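Long-range contacts in dextranase (Pseudarthrobacter oxydans, PDB 6NZS), which hydrolyses internal alpha-1,6-glucosidic linkages in dextran, as an endo-acting dextranase: residues 189-194 with 357-362; 279-284 with 328-333. One frame throughout, in Å; residues are numbered along the deposited sequence.

Contact 1 (189-194 with 357-362); sequences FAEPKL and NYKQVG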
loop_
_atom_site.group_PDB
_atom_site.type_symbol
_atom_site.label_atom_id
_atom_site.label_comp_id
_atom_site.label_asym_id
_atom_site.label_seq_id
_atom_site.Cartn_x
_atom_site.Cartn_y
_atom_site.Cartn_z
ATOM N N PHE A 189 7.174 -11.618 -3.365
ATOM C CA PHE A 189 6.164 -11.400 -4.386
ATOM C C PHE A 189 6.347 -12.533 -5.398
ATOM O O PHE A 189 7.177 -12.447 -6.306
ATOM C CB PHE A 189 6.355 -10.034 -5.048
ATOM C CG PHE A 189 6.274 -8.857 -4.098
ATOM C CD1 PHE A 189 5.545 -8.918 -2.907
ATOM C CD2 PHE A 189 6.921 -7.675 -4.422
ATOM C CE1 PHE A 189 5.479 -7.812 -2.061
ATOM C CE2 PHE A 189 6.854 -6.574 -3.588
ATOM C CZ PHE A 189 6.131 -6.640 -2.401
ATOM N N ALA A 190 5.591 -13.619 -5.200
ATOM C CA ALA A 190 5.611 -14.788 -6.079
ATOM C C ALA A 190 4.544 -14.539 -7.128
ATOM O O ALA A 190 3.351 -14.692 -6.857
ATOM C CB ALA A 190 5.314 -16.051 -5.275
ATOM N N GLU A 191 4.967 -14.127 -8.316
ATOM C CA GLU A 191 4.056 -13.605 -9.312
ATOM C C GLU A 191 3.879 -14.597 -10.455
ATOM O O GLU A 191 4.818 -15.308 -10.825
ATOM C CB GLU A 191 4.591 -12.283 -9.877
ATOM C CG GLU A 191 4.799 -11.196 -8.822
ATOM C CD GLU A 191 3.544 -10.895 -8.057
ATOM O OE1 GLU A 191 2.645 -10.308 -8.665
ATOM O OE2 GLU A 191 3.450 -11.218 -6.844
ATOM N N PRO A 192 2.687 -14.665 -11.042
ATOM C CA PRO A 192 2.441 -15.679 -12.074
ATOM C C PRO A 192 3.210 -15.389 -13.358
ATOM O O PRO A 192 3.219 -14.261 -13.861
ATOM C CB PRO A 192 0.927 -15.593 -12.292
ATOM C CG PRO A 192 0.550 -14.222 -11.859
ATOM C CD PRO A 192 1.481 -13.881 -10.727
ATOM N N LYS A 193 3.846 -16.430 -13.894
ATOM C CA LYS A 193 4.438 -16.326 -15.217
ATOM C C LYS A 193 3.351 -16.036 -16.238
ATOM O O LYS A 193 2.248 -16.583 -16.172
ATOM C CB LYS A 193 5.119 -17.644 -15.568
ATOM C CG LYS A 193 5.993 -17.556 -16.790
ATOM C CD LYS A 193 7.444 -17.448 -16.385
ATOM C CE LYS A 193 8.341 -17.708 -17.574
ATOM N NZ LYS A 193 8.503 -16.488 -18.407
ATOM N N LEU A 194 3.654 -15.157 -17.185
ATOM C CA LEU A 194 2.671 -14.701 -18.154
ATOM C C LEU A 194 2.766 -15.535 -19.426
ATOM O O LEU A 194 3.853 -15.691 -19.987
ATOM C CB LEU A 194 2.886 -13.219 -18.468
ATOM C CG LEU A 194 2.832 -12.293 -17.245
ATOM C CD1 LEU A 194 3.087 -10.863 -17.693
ATOM C CD2 LEU A 194 1.502 -12.401 -16.528
ATOM N N ASN A 357 -1.603 -7.245 -9.628
ATOM C CA ASN A 357 -0.246 -7.707 -9.349
ATOM C C ASN A 357 0.718 -6.534 -9.249
ATOM O O ASN A 357 1.831 -6.566 -9.782
ATOM C CB ASN A 357 0.194 -8.785 -10.330
ATOM C CG ASN A 357 -0.648 -10.028 -10.180
ATOM O OD1 ASN A 357 -1.761 -10.105 -10.701
ATOM N ND2 ASN A 357 -0.158 -10.980 -9.391
ATOM N N TYR A 358 0.260 -5.501 -8.542
ATOM C CA TYR A 358 0.924 -4.221 -8.373
ATOM C C TYR A 358 1.292 -4.095 -6.902
ATOM O O TYR A 358 0.527 -4.527 -6.028
ATOM C CB TYR A 358 -0.068 -3.125 -8.772
ATOM C CG TYR A 358 0.323 -1.720 -8.425
ATOM C CD1 TYR A 358 1.102 -0.958 -9.289
ATOM C CD2 TYR A 358 -0.117 -1.131 -7.245
ATOM C CE1 TYR A 358 1.446 0.339 -8.986
ATOM C CE2 TYR A 358 0.227 0.169 -6.932
ATOM C CZ TYR A 358 1.010 0.898 -7.806
ATOM O OH TYR A 358 1.350 2.193 -7.506
ATOM N N LYS A 359 2.469 -3.529 -6.628
ATOM C CA LYS A 359 2.967 -3.439 -5.261
ATOM C C LYS A 359 3.549 -2.059 -4.994
ATOM O O LYS A 359 4.149 -1.435 -5.874
ATOM C CB LYS A 359 4.057 -4.474 -4.951
ATOM C CG LYS A 359 3.694 -5.910 -5.309
ATOM C CD LYS A 359 4.173 -6.244 -6.738
ATOM C CE LYS A 359 3.607 -7.533 -7.231
ATOM N NZ LYS A 359 4.177 -7.790 -8.571
ATOM N N GLN A 360 3.379 -1.597 -3.757
ATOM C CA GLN A 360 4.009 -0.376 -3.272
ATOM C C GLN A 360 4.799 -0.722 -2.018
ATOM O O GLN A 360 4.249 -1.310 -1.085
ATOM C CB GLN A 360 2.941 0.682 -2.976
ATOM C CG GLN A 360 3.478 2.018 -2.513
ATOM C CD GLN A 360 2.352 3.014 -2.272
ATOM O OE1 GLN A 360 1.284 2.957 -2.911
ATOM N NE2 GLN A 360 2.564 3.913 -1.341
ATOM N N VAL A 361 6.097 -0.398 -2.013
ATOM C CA VAL A 361 7.006 -0.753 -0.926
ATOM C C VAL A 361 7.815 0.472 -0.518
ATOM O O VAL A 361 7.995 1.411 -1.294
ATOM C CB VAL A 361 7.969 -1.911 -1.292
ATOM C CG1 VAL A 361 7.188 -3.162 -1.648
ATOM C CG2 VAL A 361 8.886 -1.526 -2.446
ATOM N N GLY A 362 8.326 0.443 0.709
ATOM C CA GLY A 362 9.204 1.524 1.143
ATOM C C GLY A 362 8.536 2.878 1.268
ATOM O O GLY A 362 9.142 3.903 0.925
#
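At the seam between the N-terminal Ig-like domain and the parallel beta-solenoid, E191 of strand 176-192 reaches across to K359 and N357 of strand 351-361. The join illustrates how two beta elements can be tied by side chains rather than by a shared backbone ladder: the axes of the short segments 189-192 and 359-361 run nearly antiparallel, but 11.5 Å apart. The polar centre is a single carboxylate oxygen, E191 OE1. It forms a salt bridge with K359 NZ at 2.9 Å, weak as a hydrogen bond. It also accepts a hydrogen bond from N357 ND2, 3.0 Å away; that donor comes to it from above the carboxylate plane, 40° out, whereas the oxygen lies close to the plane of the N357 amide.

Beside this buried polar cluster, the solenoid strand presents apolar carbon to F189 of the Ig-like domain. The methylene part of K359 passes over a face of the F189 ring, with CG 3.7 Å from the ring centroid in a CH-pi contact only 14° off the normal. A bend in the lysine chain, chi2 92°, lets its stem lie on this ring while its ammonium goes on to the carboxylate. V361 CG1 comes in at the ring edge, 3.7 Å from F189 CZ, and the rings of W87 and F383 also meet F189. K359 NZ donates as well to N357 O, at 2.9 Å, while E191 OE2 forms a salt bridge with R145. An alanine in place of E191 would probably leave the K359 ammonium and the R145 guanidinium short of a buried counter-charge and take away an acceptor of the N357 amide. P192 lies alongside, its CD 3.6 Å from N357 ND2.

Contact 2 (279-284 with 328-333); sequences TGYGVL and DLQGVT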
loop_
_atom_site.group_PDB
_atom_site.type_symbol
_atom_site.label_atom_id
_atom_site.label_comp_id
_atom_site.label_asym_id
_atom_site.label_seq_id
_atom_site.Cartn_x
_atom_site.Cartn_y
_atom_site.Cartn_z
ATOM N N THR A 279 3.100 -1.705 -17.407
ATOM C CA THR A 279 3.092 -3.118 -17.043
ATOM C C THR A 279 4.511 -3.615 -16.853
ATOM O O THR A 279 5.485 -2.938 -17.194
ATOM C CB THR A 279 2.385 -3.981 -18.103
ATOM O OG1 THR A 279 3.147 -3.971 -19.317
ATOM C CG2 THR A 279 0.987 -3.450 -18.383
ATOM N N GLY A 280 4.611 -4.810 -16.292
ATOM C CA GLY A 280 5.850 -5.552 -16.173
ATOM C C GLY A 280 6.276 -5.742 -14.726
ATOM O O GLY A 280 5.988 -4.921 -13.850
ATOM N N TYR A 281 7.014 -6.823 -14.479
ATOM C CA TYR A 281 7.442 -7.179 -13.132
ATOM C C TYR A 281 8.755 -6.510 -12.712
ATOM O O TYR A 281 9.538 -7.116 -11.975
ATOM C CB TYR A 281 7.550 -8.695 -13.006
ATOM C CG TYR A 281 6.236 -9.454 -13.045
ATOM C CD1 TYR A 281 5.175 -9.121 -12.207
ATOM C CD2 TYR A 281 6.075 -10.531 -13.905
ATOM C CE1 TYR A 281 3.989 -9.849 -12.225
ATOM C CE2 TYR A 281 4.902 -11.252 -13.933
ATOM C CZ TYR A 281 3.864 -10.914 -13.099
ATOM O OH TYR A 281 2.705 -11.663 -13.116
ATOM N N GLY A 282 9.019 -5.284 -13.163
ATOM C CA GLY A 282 10.176 -4.528 -12.730
ATOM C C GLY A 282 9.859 -3.578 -11.584
ATOM O O GLY A 282 8.772 -3.588 -11.001
ATOM N N VAL A 283 10.845 -2.735 -11.257
ATOM C CA VAL A 283 10.765 -1.798 -10.136
ATOM C C VAL A 283 10.863 -0.370 -10.653
ATOM O O VAL A 283 11.719 -0.060 -11.488
ATOM C CB VAL A 283 11.879 -2.062 -9.100
ATOM C CG1 VAL A 283 11.805 -1.056 -7.954
ATOM C CG2 VAL A 283 11.786 -3.484 -8.573
ATOM N N LEU A 284 9.994 0.496 -10.139
ATOM C CA LEU A 284 10.063 1.941 -10.338
ATOM C C LEU A 284 10.263 2.547 -8.954
ATOM O O LEU A 284 9.372 2.454 -8.103
ATOM C CB LEU A 284 8.771 2.467 -10.969
ATOM C CG LEU A 284 8.728 3.970 -11.274
ATOM C CD1 LEU A 284 9.768 4.324 -12.322
ATOM C CD2 LEU A 284 7.335 4.389 -11.724
ATOM N N ASP A 328 -4.352 -0.177 -18.154
ATOM C CA ASP A 328 -3.916 -1.411 -17.509
ATOM C C ASP A 328 -2.659 -1.075 -16.723
ATOM O O ASP A 328 -1.674 -0.600 -17.297
ATOM C CB ASP A 328 -3.581 -2.497 -18.533
ATOM C CG ASP A 328 -4.801 -3.037 -19.251
ATOM O OD1 ASP A 328 -5.929 -2.620 -18.916
ATOM O OD2 ASP A 328 -4.617 -3.875 -20.169
ATOM N N LEU A 329 -2.694 -1.316 -15.416
ATOM C CA LEU A 329 -1.559 -1.068 -14.534
ATOM C C LEU A 329 -1.262 -2.418 -13.897
ATOM O O LEU A 329 -2.058 -2.905 -13.091
ATOM C CB LEU A 329 -1.929 -0.021 -13.483
ATOM C CG LEU A 329 -0.916 0.223 -12.358
ATOM C CD1 LEU A 329 0.425 0.688 -12.911
ATOM C CD2 LEU A 329 -1.470 1.249 -11.366
ATOM N N GLN A 330 -0.149 -3.035 -14.277
ATOM C CA GLN A 330 0.096 -4.424 -13.905
ATOM C C GLN A 330 1.556 -4.617 -13.544
ATOM O O GLN A 330 2.445 -3.994 -14.134
ATOM C CB GLN A 330 -0.265 -5.363 -15.078
ATOM C CG GLN A 330 -0.091 -6.874 -14.819
ATOM C CD GLN A 330 1.327 -7.356 -15.064
ATOM O OE1 GLN A 330 2.130 -6.669 -15.711
ATOM N NE2 GLN A 330 1.649 -8.537 -14.541
ATOM N N GLY A 331 1.797 -5.503 -12.570
ATOM C CA GLY A 331 3.113 -6.086 -12.384
ATOM C C GLY A 331 4.093 -5.272 -11.566
ATOM O O GLY A 331 4.821 -5.824 -10.736
ATOM N N VAL A 332 4.110 -3.957 -11.791
ATOM C CA VAL A 332 5.205 -3.119 -11.309
ATOM C C VAL A 332 5.217 -3.024 -9.788
ATOM O O VAL A 332 4.176 -3.101 -9.113
ATOM C CB VAL A 332 5.166 -1.717 -11.949
ATOM C CG1 VAL A 332 5.313 -1.814 -13.465
ATOM C CG2 VAL A 332 3.883 -1.003 -11.594
ATOM N N THR A 333 6.417 -2.824 -9.250
ATOM C CA THR A 333 6.639 -2.491 -7.848
ATOM C C THR A 333 7.055 -1.032 -7.816
ATOM O O THR A 333 8.059 -0.665 -8.435
ATOM C CB THR A 333 7.762 -3.349 -7.262
ATOM O OG1 THR A 333 7.384 -4.729 -7.313
ATOM C CG2 THR A 333 8.046 -2.988 -5.805
HETATM O O HOH W 1 0.250 -10.367 -13.250
HETATM O O HOH W 2 7.385 -5.820 -9.879
#
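V283 and T333 pair in parallel where two successive coils of the beta-solenoid lie against each other, and the polar atoms around this bridge show how a stack of coils stays satisfied through a corner. At the bridge T333 N donates to G282 O at 3.0 Å, and L284 N to T333 O at 2.8 Å. G282 O has a second donor in an ordered water, which gives its other hydrogen to G331 O and accepts from T333 OG1, 2.8 Å from the water oxygen. G331 O is also met by K359 NZ of the adjacent strand.

Before the bridge the ladder is interrupted. G331 turns with positive phi in a classic gamma turn, closed by a weak bond from V332 N to Q330 O, and a side chain on G331 would run into G280 O. Although G280 O lies only 2.9 Å from V332 N, the angle is too poor for a hydrogen bond. The Q330 side chain supplies an acceptor for G280 N. Its CG lies anti to the backbone N (chi1 -179°), and a bend at chi2 brings OE1 to within 3.2 Å of G280 N, the donor tilted 20° from the carbonyl plane. The other half of the amide is used too: Q330 NE2 gives a hydrogen to a second water, which in turn donates to Y281 OH, while that hydroxyl is bonded to P192 O.

The outlying polar groups are satisfied elsewhere, T279 OG1 by L202 O and W253 NE1, and D328 OD2 by a salt bridge to R201. Beside the water shared by Q330 NE2 and Y281 OH, the Y281 ring and the Q330 amide cross with their planes 65° apart, and Y281 CE1 lies 3.5 Å from Q330 NE2.

Both contacts are buried, their centres about 8 Å apart, and they share the solenoid: strands 325-335 and 351-361 are neighbours in it. Contact 2 joins coil to coil, chiefly through backbone bonds, a glutamine amide and ordered water; contact 1 joins the solenoid to another domain, through charged and apolar side chains. Along the chain, contact 2 is nested inside the loop that contact 1 closes. The two also meet directly. E191 CB packs on Y281 CE1 and K359 CD on T333 OG1, so the tyrosine of the solenoid corner faces the Ig-like strand and the lysine of the domain seam lies against the bridge between coils.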